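Local atomic coordinates of SusD superfamily protein (Bacteroides vulgatus, PDB entry 3MYV), a protein that probably binds polysaccharides at the outer membrane of Bacteroides vulgatus for glycan uptake. Residues 37-42 / 54-59. Residues are numbered along the deposited sequence; the frame is centred on the assembly and turned at random. Where two conformers were deposited one is given.
Sequences MFAYGD and SGVCNT
Ala-39 and Cys-57 bring two short helices together, their CA atoms 5.2 Å apart, a close spacing consistent with the small side chain of Ala-39. The methyl CB of Ala-39 points at the second helix and meets just two side chains, CG1 of Val-56 at 4.0 Å and SG of Cys-57 at 4.2 Å. With chi1 at 69°, CG1 of Val-56 lies between the backbone N and the carbonyl carbon and CG2 anti to that N; both methyls face Ala-39, CG2 4.3 Å from its CB. Cys-57 leaves its backbone more obliquely, and its sulfur meets the same methyl about 71° away from CG1. No hydrogen bond crosses between the segments; the small apolar contact buries 102 Å² in all. It joins helix 36-43 to the start of helix 56-61 within the N-terminal part of a SusD-type fold, across a connection including strand 48-50. Gly-55 occupies the N-cap of the second helix, where its O accepts the backbone N-H of Thr-59 at 3.0 Å. Trp-265, from helix 265-268, touches both Ala-39 and Cys-57 and stacks its ring with Phe-38, while Asn-58 ND2 ties the second helix back to Ser-50 OG.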
loop_
_atom_site.group_PDB
_atom_site.type_symbol
_atom_site.label_atom_id
_atom_site.label_comp_id
_atom_site.label_asym_id
_atom_site.label_seq_id
_atom_site.Cartn_x
_atom_site.Cartn_y
_atom_site.Cartn_z
HETATM N N MSE A 37 2.938 1.897 7.159
HETATM C CA MSE A 37 2.496 0.934 6.110
HETATM C C MSE A 37 3.636 0.675 5.103
HETATM O O MSE A 37 3.827 -0.451 4.633
HETATM C CB MSE A 37 1.267 1.448 5.350
HETATM C CG MSE A 37 -0.068 0.833 5.627
HETATM SE SE MSE A 37 -0.258 -1.031 6.021
HETATM C CE MSE A 37 1.102 -1.880 5.009
ATOM N N PHE A 38 4.412 1.705 4.834
ATOM C CA PHE A 38 5.474 1.651 3.853
ATOM C C PHE A 38 6.670 0.972 4.438
ATOM O O PHE A 38 7.290 0.157 3.774
ATOM C CB PHE A 38 5.788 3.051 3.335
ATOM C CG PHE A 38 4.583 3.732 2.743
ATOM C CD1 PHE A 38 4.078 3.321 1.522
ATOM C CD2 PHE A 38 3.941 4.743 3.413
ATOM C CE1 PHE A 38 2.952 3.907 0.994
ATOM C CE2 PHE A 38 2.817 5.343 2.894
ATOM C CZ PHE A 38 2.319 4.934 1.688
ATOM N N ALA A 39 6.985 1.279 5.694
ATOM C CA ALA A 39 8.049 0.562 6.394
ATOM C C ALA A 39 7.776 -0.928 6.334
ATOM O O ALA A 39 8.664 -1.744 6.099
ATOM C CB ALA A 39 8.148 1.040 7.829
ATOM N N TYR A 40 6.521 -1.275 6.549
ATOM C CA TYR A 40 6.111 -2.669 6.635
ATOM C C TYR A 40 6.280 -3.367 5.282
ATOM O O TYR A 40 6.958 -4.393 5.173
ATOM C CB TYR A 40 4.652 -2.729 7.110
ATOM C CG TYR A 40 4.191 -4.100 7.535
ATOM C CD1 TYR A 40 3.758 -5.026 6.601
ATOM C CD2 TYR A 40 4.202 -4.469 8.882
ATOM C CE1 TYR A 40 3.329 -6.307 6.988
ATOM C CE2 TYR A 40 3.791 -5.743 9.273
ATOM C CZ TYR A 40 3.356 -6.653 8.315
ATOM O OH TYR A 40 2.962 -7.909 8.720
ATOM N N GLY A 41 5.716 -2.765 4.248
ATOM C CA GLY A 41 5.785 -3.321 2.894
ATOM C C GLY A 41 7.162 -3.373 2.233
ATOM O O GLY A 41 7.429 -4.259 1.431
ATOM N N ASP A 42 8.019 -2.396 2.521
ATOM C CA ASP A 42 9.346 -2.327 1.911
ATOM C C ASP A 42 10.424 -3.010 2.745
ATOM O O ASP A 42 11.259 -3.746 2.211
ATOM C CB ASP A 42 9.737 -0.871 1.675
ATOM C CG ASP A 42 8.994 -0.255 0.495
ATOM O OD1 ASP A 42 9.293 -0.668 -0.625
ATOM O OD2 ASP A 42 8.142 0.640 0.702
ATOM N N SER A 54 17.368 2.887 15.169
ATOM C CA SER A 54 16.197 2.264 15.790
ATOM C C SER A 54 14.901 2.800 15.182
ATOM O O SER A 54 14.899 3.830 14.478
ATOM C CB SER A 54 16.206 2.540 17.300
ATOM O OG SER A 54 17.500 2.360 17.851
ATOM N N GLY A 55 13.802 2.112 15.469
ATOM C CA GLY A 55 12.488 2.519 15.050
ATOM C C GLY A 55 11.765 1.514 14.171
ATOM O O GLY A 55 12.153 0.339 14.062
ATOM N N VAL A 56 10.708 1.990 13.533
ATOM C CA VAL A 56 9.768 1.098 12.820
ATOM C C VAL A 56 10.391 0.431 11.597
ATOM O O VAL A 56 10.087 -0.731 11.296
ATOM C CB VAL A 56 8.433 1.818 12.444
ATOM C CG1 VAL A 56 8.658 2.861 11.367
ATOM C CG2 VAL A 56 7.368 0.801 12.014
ATOM N N CYS A 57 11.282 1.117 10.895
ATOM C CA CYS A 57 11.990 0.479 9.783
ATOM C C CYS A 57 12.787 -0.725 10.305
ATOM O O CYS A 57 12.780 -1.798 9.702
ATOM C CB CYS A 57 12.920 1.465 9.062
ATOM S SG CYS A 57 12.025 2.672 8.007
ATOM N N ASN A 58 13.461 -0.532 11.434
ATOM C CA ASN A 58 14.336 -1.547 11.993
ATOM C C ASN A 58 13.559 -2.794 12.485
ATOM O O ASN A 58 13.895 -3.913 12.120
ATOM C CB ASN A 58 15.191 -0.941 13.086
ATOM C CG ASN A 58 16.230 -1.902 13.598
ATOM O OD1 ASN A 58 15.953 -2.701 14.465
ATOM N ND2 ASN A 58 17.421 -1.823 13.061
ATOM N N THR A 59 12.512 -2.572 13.277
ATOM C CA THR A 59 11.719 -3.659 13.835
ATOM C C THR A 59 10.976 -4.382 12.706
ATOM O O THR A 59 10.928 -5.587 12.707
ATOM C CB THR A 59 10.774 -3.162 14.945
ATOM O OG1 THR A 59 9.855 -2.180 14.427
ATOM C CG2 THR A 59 11.613 -2.553 16.142
#